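Local coordinates for protein SmhB (Serratia marcescens, PDB 6ZZ5) that is the SmhB component of Smh, a tripartite alpha-pore-forming toxin, in its soluble form, and probably takes part in forming the pore, at residues R30-V35 / P210-G215; K235-R240 / Q347-F352; G175-I180 / I216-A221; N122-I127 / A277-N282. All coordinates share one frame; numbering follows the deposited sequence. Where two conformers were deposited one is given.

Contact 1: R30-V35 / P210-G215; sequences RQQIPV and PVVMGG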
loop_
_atom_site.group_PDB
_atom_site.type_symbol
_atom_site.label_atom_id
_atom_site.label_comp_id
_atom_site.label_asym_id
_atom_site.label_seq_id
_atom_site.Cartn_x
_atom_site.Cartn_y
_atom_site.Cartn_z
ATOM N N ARG A 30 7.970 -3.786 11.530
ATOM C CA ARG A 30 7.688 -4.463 12.805
ATOM C C ARG A 30 8.567 -5.674 13.007
ATOM O O ARG A 30 8.576 -6.185 14.158
ATOM C CB ARG A 30 6.212 -4.815 12.931
ATOM C CG ARG A 30 5.425 -3.509 13.043
ATOM C CD ARG A 30 3.992 -3.644 13.363
ATOM N NE ARG A 30 3.640 -4.509 14.468
ATOM C CZ ARG A 30 3.578 -4.131 15.738
ATOM N NH1 ARG A 30 3.972 -2.926 16.123
ATOM N NH2 ARG A 30 3.115 -4.976 16.623
ATOM N N GLN A 31 9.308 -6.108 12.003
ATOM C CA GLN A 31 10.217 -7.284 12.229
ATOM C C GLN A 31 11.648 -6.835 12.446
ATOM O O GLN A 31 12.466 -7.691 12.642
ATOM C CB GLN A 31 10.059 -8.301 11.113
ATOM C CG GLN A 31 8.675 -8.925 11.144
ATOM C CD GLN A 31 8.479 -9.970 10.065
ATOM O OE1 GLN A 31 9.440 -10.527 9.530
ATOM N NE2 GLN A 31 7.241 -10.159 9.691
ATOM N N GLN A 32 11.920 -5.521 12.413
ATOM C CA GLN A 32 13.287 -4.971 12.585
ATOM C C GLN A 32 13.703 -5.125 14.042
ATOM O O GLN A 32 12.984 -4.659 14.952
ATOM C CB GLN A 32 13.365 -3.497 12.169
ATOM C CG GLN A 32 14.733 -2.877 12.418
ATOM C CD GLN A 32 15.825 -3.586 11.668
ATOM O OE1 GLN A 32 15.676 -3.831 10.472
ATOM N NE2 GLN A 32 16.883 -3.963 12.390
ATOM N N ILE A 33 14.808 -5.814 14.262
ATOM C CA ILE A 33 15.399 -5.952 15.613
ATOM C C ILE A 33 16.065 -4.639 15.984
ATOM O O ILE A 33 16.678 -3.969 15.131
ATOM C CB ILE A 33 16.382 -7.142 15.693
ATOM C CG1 ILE A 33 16.794 -7.428 17.133
ATOM C CG2 ILE A 33 17.596 -6.900 14.858
ATOM C CD1 ILE A 33 17.465 -8.786 17.337
ATOM N N PRO A 34 15.927 -4.218 17.262
ATOM C CA PRO A 34 16.619 -3.035 17.760
ATOM C C PRO A 34 18.124 -3.241 17.609
ATOM O O PRO A 34 18.619 -4.379 17.650
ATOM C CB PRO A 34 16.210 -2.912 19.237
ATOM C CG PRO A 34 14.927 -3.676 19.301
ATOM C CD PRO A 34 15.029 -4.781 18.270
ATOM N N VAL A 35 18.799 -2.127 17.354
ATOM C CA VAL A 35 20.245 -2.081 17.105
ATOM C C VAL A 35 20.944 -2.270 18.461
ATOM O O VAL A 35 20.443 -1.878 19.558
ATOM C CB VAL A 35 20.674 -0.794 16.362
ATOM C CG1 VAL A 35 19.877 -0.559 15.113
ATOM C CG2 VAL A 35 20.662 0.442 17.246
ATOM N N PRO A 210 21.316 -6.883 11.359
ATOM C CA PRO A 210 20.733 -6.970 10.025
ATOM C C PRO A 210 19.522 -6.032 9.996
ATOM O O PRO A 210 18.825 -5.979 11.004
ATOM C CB PRO A 210 20.199 -8.397 9.897
ATOM C CG PRO A 210 19.989 -8.854 11.348
ATOM C CD PRO A 210 21.037 -8.103 12.149
ATOM N N VAL A 211 19.307 -5.377 8.868
ATOM C CA VAL A 211 18.174 -4.435 8.715
ATOM C C VAL A 211 17.213 -5.010 7.687
ATOM O O VAL A 211 17.568 -5.108 6.511
ATOM C CB VAL A 211 18.662 -3.011 8.394
ATOM C CG1 VAL A 211 17.523 -2.052 8.156
ATOM C CG2 VAL A 211 19.545 -2.503 9.524
ATOM N N VAL A 212 16.029 -5.375 8.157
ATOM C CA VAL A 212 14.952 -5.930 7.304
ATOM C C VAL A 212 13.939 -4.819 7.008
ATOM O O VAL A 212 13.015 -5.050 6.298
ATOM C CB VAL A 212 14.294 -7.161 7.963
ATOM C CG1 VAL A 212 15.299 -8.242 8.283
ATOM C CG2 VAL A 212 13.566 -6.817 9.246
ATOM N N MET A 213 14.070 -3.656 7.603
ATOM C CA MET A 213 13.153 -2.524 7.403
ATOM C C MET A 213 13.216 -2.080 5.936
ATOM O O MET A 213 14.297 -1.747 5.465
ATOM C CB MET A 213 13.564 -1.355 8.281
ATOM C CG MET A 213 12.442 -0.421 8.542
ATOM S SD MET A 213 12.899 0.887 9.741
ATOM C CE MET A 213 13.869 -0.115 10.814
ATOM N N GLY A 214 12.118 -2.229 5.242
ATOM C CA GLY A 214 11.962 -2.066 3.784
ATOM C C GLY A 214 12.597 -3.201 2.995
ATOM O O GLY A 214 12.659 -3.100 1.772
ATOM N N GLY A 215 12.944 -4.309 3.646
ATOM C CA GLY A 215 13.489 -5.489 2.944
ATOM C C GLY A 215 12.382 -6.449 2.618
ATOM O O GLY A 215 12.183 -7.380 3.403
HETATM O O HOH W 1 16.302 -6.989 11.900
#
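Q32 pushes its side-chain amide against the backbone of P210-M213 and accounts for much of the surface buried between two segments that are neither helix nor strand. Its CG stands anti to the backbone N (chi1 176°), and a bend at chi2 (60°) then turns the amide onto segment 210-215. Q32 OE1 accepts two backbone N-H groups in its carbonyl plane: V212 N at 2.8 Å and M213 N at 3.3 Å. At the other end of the amide, Q32 NE2 gives a nearly straight bond to P210 O (3.1 Å, 165°) and another to I33 O at 2.7 Å. A water bridges the two segments, accepting from I33 N and donating to P210 O. The methyl CE of M213 lies 3.3 Å from Q32 CG, the two side chains crossing at about a right angle, while V212 CG2 rests on Q31 O. Within the type II turn V212-G215, where G214 has positive phi, S28 OG takes G214 N and R240 NH1 bonds to G214 O. Glutamine suits this place because one uncharged group both donates and accepts: the buried amide bonds to backbone groups of an irregular loop, and its rotation is fixed from both ends.

Contact 2: K235-R240 / Q347-F352; sequences KSLSAR and QSIADF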
loop_
_atom_site.group_PDB
_atom_site.type_symbol
_atom_site.label_atom_id
_atom_site.label_comp_id
_atom_site.label_asym_id
_atom_site.label_seq_id
_atom_site.Cartn_x
_atom_site.Cartn_y
_atom_site.Cartn_z
ATOM N N LYS A 235 16.163 -8.363 -9.994
ATOM C CA LYS A 235 17.144 -7.365 -10.544
ATOM C C LYS A 235 17.328 -6.190 -9.578
ATOM O O LYS A 235 18.453 -5.894 -9.210
ATOM C CB LYS A 235 16.634 -6.811 -11.882
ATOM C CG LYS A 235 16.716 -7.808 -13.024
ATOM C CD LYS A 235 18.151 -8.225 -13.275
ATOM C CE LYS A 235 18.339 -9.112 -14.485
ATOM N NZ LYS A 235 17.388 -10.250 -14.470
ATOM N N SER A 236 16.233 -5.592 -9.126
ATOM C CA SER A 236 16.287 -4.412 -8.231
ATOM C C SER A 236 16.733 -4.813 -6.826
ATOM O O SER A 236 17.500 -4.075 -6.251
ATOM C CB SER A 236 14.988 -3.630 -8.271
ATOM O OG SER A 236 13.833 -4.334 -7.813
ATOM N N LEU A 237 16.272 -5.940 -6.278
ATOM C CA LEU A 237 16.728 -6.358 -4.906
ATOM C C LEU A 237 18.238 -6.626 -4.923
ATOM O O LEU A 237 18.918 -6.233 -4.000
ATOM C CB LEU A 237 15.983 -7.621 -4.471
ATOM C CG LEU A 237 14.485 -7.543 -4.361
ATOM C CD1 LEU A 237 13.947 -8.871 -3.828
ATOM C CD2 LEU A 237 14.036 -6.389 -3.474
ATOM N N SER A 238 18.762 -7.314 -5.917
ATOM C CA SER A 238 20.221 -7.568 -6.051
ATOM C C SER A 238 20.959 -6.231 -6.250
ATOM O O SER A 238 22.071 -6.078 -5.739
ATOM C CB SER A 238 20.527 -8.500 -7.166
ATOM O OG SER A 238 20.081 -9.789 -6.810
ATOM N N ALA A 239 20.366 -5.306 -7.023
ATOM C CA ALA A 239 20.969 -3.972 -7.253
ATOM C C ALA A 239 21.165 -3.299 -5.885
ATOM O O ALA A 239 22.259 -2.749 -5.636
ATOM C CB ALA A 239 20.117 -3.173 -8.221
ATOM N N ARG A 240 20.145 -3.301 -5.022
ATOM C CA ARG A 240 20.271 -2.635 -3.698
ATOM C C ARG A 240 21.419 -3.287 -2.913
ATOM O O ARG A 240 22.250 -2.585 -2.282
ATOM C CB ARG A 240 18.954 -2.714 -2.913
ATOM C CG ARG A 240 19.086 -2.144 -1.502
ATOM C CD ARG A 240 17.757 -1.972 -0.766
ATOM N NE ARG A 240 17.113 -3.282 -0.659
ATOM C CZ ARG A 240 15.853 -3.519 -0.359
ATOM N NH1 ARG A 240 15.042 -2.530 -0.098
ATOM N NH2 ARG A 240 15.396 -4.750 -0.336
ATOM N N GLN A 347 19.891 -15.725 4.907
ATOM C CA GLN A 347 19.592 -15.270 3.527
ATOM C C GLN A 347 19.062 -13.842 3.637
ATOM O O GLN A 347 18.017 -13.619 4.340
ATOM C CB GLN A 347 18.566 -16.183 2.841
ATOM C CG GLN A 347 19.083 -17.572 2.482
ATOM C CD GLN A 347 18.003 -18.447 1.887
ATOM O OE1 GLN A 347 16.957 -18.000 1.456
ATOM N NE2 GLN A 347 18.235 -19.739 1.926
ATOM N N SER A 348 19.642 -12.950 2.849
ATOM C CA SER A 348 19.095 -11.588 2.622
ATOM C C SER A 348 17.805 -11.710 1.810
ATOM O O SER A 348 17.560 -12.764 1.194
ATOM C CB SER A 348 20.124 -10.736 1.892
ATOM O OG SER A 348 20.318 -11.229 0.580
ATOM N N ILE A 349 17.007 -10.655 1.735
ATOM C CA ILE A 349 15.813 -10.718 0.850
ATOM C C ILE A 349 16.248 -10.941 -0.597
ATOM O O ILE A 349 15.580 -11.726 -1.278
ATOM C CB ILE A 349 14.853 -9.529 1.041
ATOM C CG1 ILE A 349 13.510 -9.869 0.397
ATOM C CG2 ILE A 349 15.452 -8.225 0.531
ATOM C CD1 ILE A 349 12.803 -11.092 1.037
ATOM N N ALA A 350 17.338 -10.332 -1.073
ATOM C CA ALA A 350 17.804 -10.575 -2.463
ATOM C C ALA A 350 18.248 -12.034 -2.681
ATOM O O ALA A 350 17.919 -12.601 -3.741
ATOM C CB ALA A 350 18.934 -9.634 -2.842
ATOM N N ASP A 351 18.929 -12.651 -1.726
ATOM C CA ASP A 351 19.360 -14.075 -1.814
ATOM C C ASP A 351 18.112 -14.967 -1.868
ATOM O O ASP A 351 18.061 -15.864 -2.699
ATOM C CB ASP A 351 20.253 -14.423 -0.627
ATOM C CG ASP A 351 20.908 -15.783 -0.709
ATOM O OD1 ASP A 351 21.079 -16.295 -1.822
ATOM O OD2 ASP A 351 21.233 -16.299 0.351
ATOM N N PHE A 352 17.114 -14.702 -1.021
ATOM C CA PHE A 352 15.871 -15.509 -0.968
ATOM C C PHE A 352 15.138 -15.433 -2.316
ATOM O O PHE A 352 14.688 -16.445 -2.839
ATOM C CB PHE A 352 14.938 -14.950 0.101
ATOM C CG PHE A 352 13.672 -15.738 0.261
ATOM C CD1 PHE A 352 13.677 -16.940 0.969
ATOM C CD2 PHE A 352 12.471 -15.234 -0.245
ATOM C CE1 PHE A 352 12.492 -17.657 1.114
ATOM C CE2 PHE A 352 11.291 -15.934 -0.065
ATOM C CZ PHE A 352 11.315 -17.159 0.594
#
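The backbones of L237 and A350 come within 5.0 Å (CA to CA), a close approach between a turn of helix 230-245 and the first turn of helix 349-359, and no hydrogen bond joins the two segments. Alanine makes it possible, its small methyl letting the main chains approach. A350 CB points at the other helix and lies 3.6 Å from L237 O, and it also touches L237 CB at 3.9 Å. S238 lies alongside, its OG 4.1 Å from A350 CB, and a weak bond to D234 O turns that hydroxyl back onto its own helix. On the other flank L237 sends CD1 toward I349, where it meets the backbone oxygen and, more loosely, CG1. L237 also reaches V353, one turn after I349 on helix 349-359. R240 points at the contact too, and its guanidinium meets I349 CG2 at an edge, with R240 NH2 3.6 Å from that methyl. Its CG is anti to the backbone N (chi1 175°), and a bend at chi3 carries the guanidinium beside I349, where NH1 bonds to G214 O. R240 also touches N170 and I173 of helix 156-184, and I349 touches A195 of strand 191-196. The helix start is secured by S348, whose OG accepts from D351 N (3.0 Å, 160°) and is also hydrogen-bonded to E241. Serine suits this place, having a short hydroxyl that can turn back to an N-H of the first turn. The arrangement is a serine N-cap at the start of a helix seated on a neighbouring helix through alanine.

Contact 3: G175-I180 / I216-A221; sequences GAIAGI and IAMMTA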
loop_
_atom_site.group_PDB
_atom_site.type_symbol
_atom_site.label_atom_id
_atom_site.label_comp_id
_atom_site.label_asym_id
_atom_site.label_seq_id
_atom_site.Cartn_x
_atom_site.Cartn_y
_atom_site.Cartn_z
ATOM N N GLY A 175 8.589 0.502 -7.564
ATOM C CA GLY A 175 7.993 0.321 -8.904
ATOM C C GLY A 175 7.789 -1.118 -9.312
ATOM O O GLY A 175 6.689 -1.447 -9.815
ATOM N N ALA A 176 8.805 -1.973 -9.138
ATOM C CA ALA A 176 8.739 -3.385 -9.506
ATOM C C ALA A 176 7.642 -4.030 -8.665
ATOM O O ALA A 176 6.768 -4.749 -9.224
ATOM C CB ALA A 176 10.075 -4.047 -9.323
ATOM N N ILE A 177 7.667 -3.812 -7.366
ATOM C CA ILE A 177 6.663 -4.427 -6.460
ATOM C C ILE A 177 5.262 -3.926 -6.817
ATOM O O ILE A 177 4.347 -4.777 -6.904
ATOM C CB ILE A 177 7.026 -4.156 -5.000
ATOM C CG1 ILE A 177 8.327 -4.898 -4.662
ATOM C CG2 ILE A 177 5.847 -4.511 -4.084
ATOM C CD1 ILE A 177 8.799 -4.685 -3.265
ATOM N N ALA A 178 5.088 -2.619 -7.030
ATOM C CA ALA A 178 3.766 -2.014 -7.354
ATOM C C ALA A 178 3.192 -2.744 -8.577
ATOM O O ALA A 178 2.039 -3.182 -8.471
ATOM C CB ALA A 178 3.880 -0.524 -7.564
ATOM N N GLY A 179 3.997 -2.956 -9.627
ATOM C CA GLY A 179 3.605 -3.597 -10.892
ATOM C C GLY A 179 3.302 -5.077 -10.673
ATOM O O GLY A 179 2.351 -5.587 -11.263
ATOM N N ILE A 180 4.055 -5.775 -9.838
ATOM C CA ILE A 180 3.783 -7.214 -9.534
ATOM C C ILE A 180 2.415 -7.307 -8.861
ATOM O O ILE A 180 1.631 -8.182 -9.253
ATOM C CB ILE A 180 4.909 -7.859 -8.711
ATOM C CG1 ILE A 180 6.204 -7.910 -9.528
ATOM C CG2 ILE A 180 4.520 -9.257 -8.252
ATOM C CD1 ILE A 180 7.467 -8.194 -8.706
ATOM N N ILE A 216 11.635 -6.162 1.558
ATOM C CA ILE A 216 10.399 -6.904 1.203
ATOM C C ILE A 216 10.480 -7.457 -0.205
ATOM O O ILE A 216 11.038 -6.813 -1.110
ATOM C CB ILE A 216 9.132 -6.049 1.386
ATOM C CG1 ILE A 216 9.094 -4.813 0.490
ATOM C CG2 ILE A 216 8.996 -5.686 2.852
ATOM C CD1 ILE A 216 7.755 -4.171 0.424
ATOM N N ALA A 217 9.855 -8.601 -0.360
ATOM C CA ALA A 217 9.545 -9.199 -1.671
ATOM C C ALA A 217 8.038 -9.467 -1.712
ATOM O O ALA A 217 7.440 -9.938 -0.693
ATOM C CB ALA A 217 10.335 -10.447 -1.885
ATOM N N MET A 218 7.455 -9.121 -2.846
ATOM C CA MET A 218 6.077 -9.515 -3.158
ATOM C C MET A 218 6.093 -10.164 -4.548
ATOM O O MET A 218 6.651 -9.619 -5.530
ATOM C CB MET A 218 5.147 -8.306 -3.088
ATOM C CG MET A 218 5.275 -7.497 -1.770
ATOM S SD MET A 218 4.019 -6.246 -1.588
ATOM C CE MET A 218 2.531 -7.191 -1.328
ATOM N N MET A 219 5.441 -11.292 -4.614
ATOM C CA MET A 219 5.374 -12.113 -5.819
ATOM C C MET A 219 3.948 -12.598 -5.952
ATOM O O MET A 219 3.165 -12.353 -5.054
ATOM C CB MET A 219 6.383 -13.259 -5.673
ATOM C CG MET A 219 7.791 -12.734 -5.747
ATOM S SD MET A 219 8.931 -13.784 -4.916
ATOM C CE MET A 219 8.386 -13.561 -3.215
ATOM N N THR A 220 3.625 -13.228 -7.066
ATOM C CA THR A 220 2.293 -13.806 -7.348
ATOM C C THR A 220 2.398 -15.336 -7.330
ATOM O O THR A 220 3.478 -15.906 -7.587
ATOM C CB THR A 220 1.748 -13.300 -8.693
ATOM O OG1 THR A 220 2.706 -13.625 -9.695
ATOM C CG2 THR A 220 1.461 -11.822 -8.658
ATOM N N ALA A 221 1.305 -15.987 -6.958
ATOM C CA ALA A 221 1.142 -17.441 -7.060
ATOM C C ALA A 221 -0.079 -17.596 -7.959
ATOM O O ALA A 221 -1.059 -16.830 -7.727
ATOM C CB ALA A 221 0.939 -18.053 -5.678
#
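I177 and I180 share one rotamer (chi1 -67° and -65°), with CG2 anti to the backbone N and CG1 continuing extended to CD1, and this aims both branches of each at strand 216-221. The strand runs nearly parallel to the helix, 25° between their directions, and the axes of the two short segments approach to 8.0 Å. I177 divides its work: CD1 packs on I216 CG1 at 3.8 Å, while CG2 touches M218 SD at 3.5 Å. The M218 chain, bent at chi3, crosses I177 at about a right angle and turns its sulfur to that methyl. One turn on, I180 lays its branches over the strand's backbone, CG2 3.5 Å and CD1 3.6 Å from M218 O. T220 CG2 adds a methyl 4.0 Å from I180 CG2, while its OG1 bonds weakly to G228 O. The contact seats strand 216-221 of the small mixed sheet, paired with 191-196, against the end of helix 156-184; L233 of helix 230-245 touches both isoleucines, and T24 of helix 4-30 touches I216 and M218. With no hydrogen bond across it, the interface rests on hydrophobic packing of beta-branched and thioether groups. Its polar cost is M218 O, buried without a partner in the model.

Contact 4: N122-I127 / A277-N282; sequences NTRRTI and AATQMN. With SO4 (sulfate ion), chain E.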
loop_
_atom_site.group_PDB
_atom_site.type_symbol
_atom_site.label_atom_id
_atom_site.label_comp_id
_atom_site.label_asym_id
_atom_site.label_seq_id
_atom_site.Cartn_x
_atom_site.Cartn_y
_atom_site.Cartn_z
ATOM N N ASN A 122 -12.774 10.005 5.533
ATOM C CA ASN A 122 -12.154 9.748 6.869
ATOM C C ASN A 122 -10.877 8.920 6.683
ATOM O O ASN A 122 -9.876 9.243 7.292
ATOM C CB ASN A 122 -13.161 9.185 7.873
ATOM C CG ASN A 122 -14.099 10.282 8.339
ATOM O OD1 ASN A 122 -13.745 11.478 8.262
ATOM N ND2 ASN A 122 -15.294 9.919 8.792
ATOM N N THR A 123 -10.890 7.925 5.826
ATOM C CA THR A 123 -9.709 7.101 5.497
ATOM C C THR A 123 -8.588 7.989 4.946
ATOM O O THR A 123 -7.453 7.870 5.432
ATOM C CB THR A 123 -10.082 5.955 4.550
ATOM O OG1 THR A 123 -11.045 5.170 5.258
ATOM C CG2 THR A 123 -8.894 5.085 4.221
ATOM N N ARG A 124 -8.899 8.820 3.962
ATOM C CA ARG A 124 -7.923 9.757 3.354
ATOM C C ARG A 124 -7.306 10.639 4.441
ATOM O O ARG A 124 -6.063 10.872 4.413
ATOM C CB ARG A 124 -8.579 10.625 2.283
ATOM C CG ARG A 124 -7.636 11.701 1.752
ATOM C CD ARG A 124 -8.220 12.587 0.674
ATOM N NE ARG A 124 -9.533 13.062 1.051
ATOM C CZ ARG A 124 -9.775 14.057 1.890
ATOM N NH1 ARG A 124 -8.782 14.720 2.460
ATOM N NH2 ARG A 124 -11.020 14.404 2.152
ATOM N N ARG A 125 -8.123 11.189 5.332
ATOM C CA ARG A 125 -7.618 12.094 6.382
ATOM C C ARG A 125 -6.738 11.299 7.364
ATOM O O ARG A 125 -5.709 11.825 7.825
ATOM C CB ARG A 125 -8.739 12.783 7.143
ATOM C CG ARG A 125 -9.580 13.803 6.388
ATOM C CD ARG A 125 -10.812 14.179 7.261
ATOM N NE ARG A 125 -11.709 14.846 6.353
ATOM C CZ ARG A 125 -12.930 14.484 6.007
ATOM N NH1 ARG A 125 -13.586 13.536 6.633
ATOM N NH2 ARG A 125 -13.558 15.211 5.105
ATOM N N THR A 126 -7.106 10.071 7.712
ATOM C CA THR A 126 -6.355 9.255 8.671
ATOM C C THR A 126 -4.977 8.928 8.064
ATOM O O THR A 126 -3.932 9.088 8.786
ATOM C CB THR A 126 -7.095 7.974 9.069
ATOM O OG1 THR A 126 -8.336 8.421 9.604
ATOM C CG2 THR A 126 -6.343 7.177 10.110
ATOM N N ILE A 127 -4.944 8.518 6.813
ATOM C CA ILE A 127 -3.633 8.176 6.169
ATOM C C ILE A 127 -2.839 9.474 5.946
ATOM O O ILE A 127 -1.608 9.414 6.070
ATOM C CB ILE A 127 -3.781 7.274 4.908
ATOM C CG1 ILE A 127 -2.442 6.689 4.440
ATOM C CG2 ILE A 127 -4.406 7.984 3.721
ATOM C CD1 ILE A 127 -1.625 6.025 5.471
ATOM N N ALA A 277 -3.652 7.131 -3.424
ATOM C CA ALA A 277 -4.721 6.123 -3.697
ATOM C C ALA A 277 -6.019 6.499 -2.974
ATOM O O ALA A 277 -7.115 6.353 -3.555
ATOM C CB ALA A 277 -4.258 4.735 -3.349
ATOM N N ALA A 278 -5.940 6.945 -1.717
ATOM C CA ALA A 278 -7.127 7.279 -0.916
ATOM C C ALA A 278 -7.826 8.522 -1.496
ATOM O O ALA A 278 -9.053 8.567 -1.494
ATOM C CB ALA A 278 -6.798 7.447 0.546
ATOM N N THR A 279 -7.062 9.492 -1.969
ATOM C CA THR A 279 -7.579 10.690 -2.632
ATOM C C THR A 279 -8.296 10.265 -3.922
ATOM O O THR A 279 -9.433 10.704 -4.133
ATOM C CB THR A 279 -6.462 11.716 -2.889
ATOM O OG1 THR A 279 -5.920 11.965 -1.593
ATOM C CG2 THR A 279 -6.940 12.969 -3.572
ATOM N N GLN A 280 -7.655 9.484 -4.771
ATOM C CA GLN A 280 -8.305 8.971 -6.014
ATOM C C GLN A 280 -9.623 8.250 -5.625
ATOM O O GLN A 280 -10.644 8.509 -6.253
ATOM C CB GLN A 280 -7.312 8.103 -6.774
ATOM C CG GLN A 280 -7.892 7.430 -8.008
ATOM C CD GLN A 280 -6.992 6.455 -8.750
ATOM O OE1 GLN A 280 -5.946 6.040 -8.283
ATOM N NE2 GLN A 280 -7.474 5.963 -9.885
ATOM N N MET A 281 -9.634 7.419 -4.598
ATOM C CA MET A 281 -10.864 6.670 -4.197
ATOM C C MET A 281 -11.940 7.652 -3.763
ATOM O O MET A 281 -13.064 7.494 -4.239
ATOM C CB MET A 281 -10.593 5.647 -3.090
ATOM C CG MET A 281 -11.716 4.663 -2.880
ATOM S SD MET A 281 -12.051 3.596 -4.287
ATOM C CE MET A 281 -13.623 4.282 -4.804
ATOM N N ASN A 282 -11.620 8.617 -2.893
ATOM C CA ASN A 282 -12.587 9.657 -2.431
ATOM C C ASN A 282 -13.113 10.437 -3.632
ATOM O O ASN A 282 -14.300 10.728 -3.666
ATOM C CB ASN A 282 -11.913 10.597 -1.421
ATOM C CG ASN A 282 -12.826 11.519 -0.669
ATOM O OD1 ASN A 282 -14.030 11.649 -0.947
ATOM N ND2 ASN A 282 -12.257 12.180 0.314
HETATM S S SO4 E . -10.608 17.692 4.238
HETATM O O1 SO4 E . -10.741 17.224 5.603
HETATM O O2 SO4 E . -11.827 17.434 3.517
HETATM O O3 SO4 E . -10.334 19.109 4.227
HETATM O O4 SO4 E . -9.510 17.000 3.627
#
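Apolar contact between the antiparallel helices 99-151 and 252-300 (163° between segment directions, axes 8.8 Å apart) centres on A278, whose CB lies 3.8 Å from R124 CA and 4.0 Å from I127 CG2. Alanine's small methyl lets the backbones of R124 and A278 come close. A close CH-to-oxygen approach follows, R124 CD lying 3.3 Å from T279 OG1, a hydroxyl whose hydrogen bond goes to V275 O. Polar and ionic interactions gather at the far end of R124. A bend at chi3 (48°) brings its guanidinium nearly coplanar with the amide of N282, which lies at its edge. A sulfate, probably from the crystallisation liquor, is held by two neighbouring arginines: R124 NH1 donates to O4 (2.7 Å), R125 NE to O1 (2.7 Å) and R125 NH2 to O2 (3.2 Å), with weak bonds from R124 NH2 to O2 and O4. Long side chains with several N-H groups suit such an anion, whose charge probably offsets theirs. R125 NH1 in turn pairs with E118 and, weakly, with N122 OD1. Within the long bundle, helix 44-92 touches T123, T126 and M281, and helix 4-30 packs on A278 and M281.

From the N terminus, contact 1 is the first to open: the loop after helix 4-30 waits for 210-215. Before that closure, contact 4 opens on helix 99-151 and contact 3 on helix 156-184. Contact 3 closes at strand 216-221, which directly follows 210-215, so contacts 1 and 3 cross. Contact 3 is nested within the loop that contact 4 closes at 277-282, and contact 4 crosses contact 1. Contact 2 starts after contacts 1 and 3 have closed, and crosses contact 4 by reaching the C-terminal helix. R240 probably hydrogen-bonds G214, linking contacts 2 and 1, while I349 packs on A217 of contact 3. Contact 4 stays apart, its centre about 23 Å from that of contact 3 and farther from the rest.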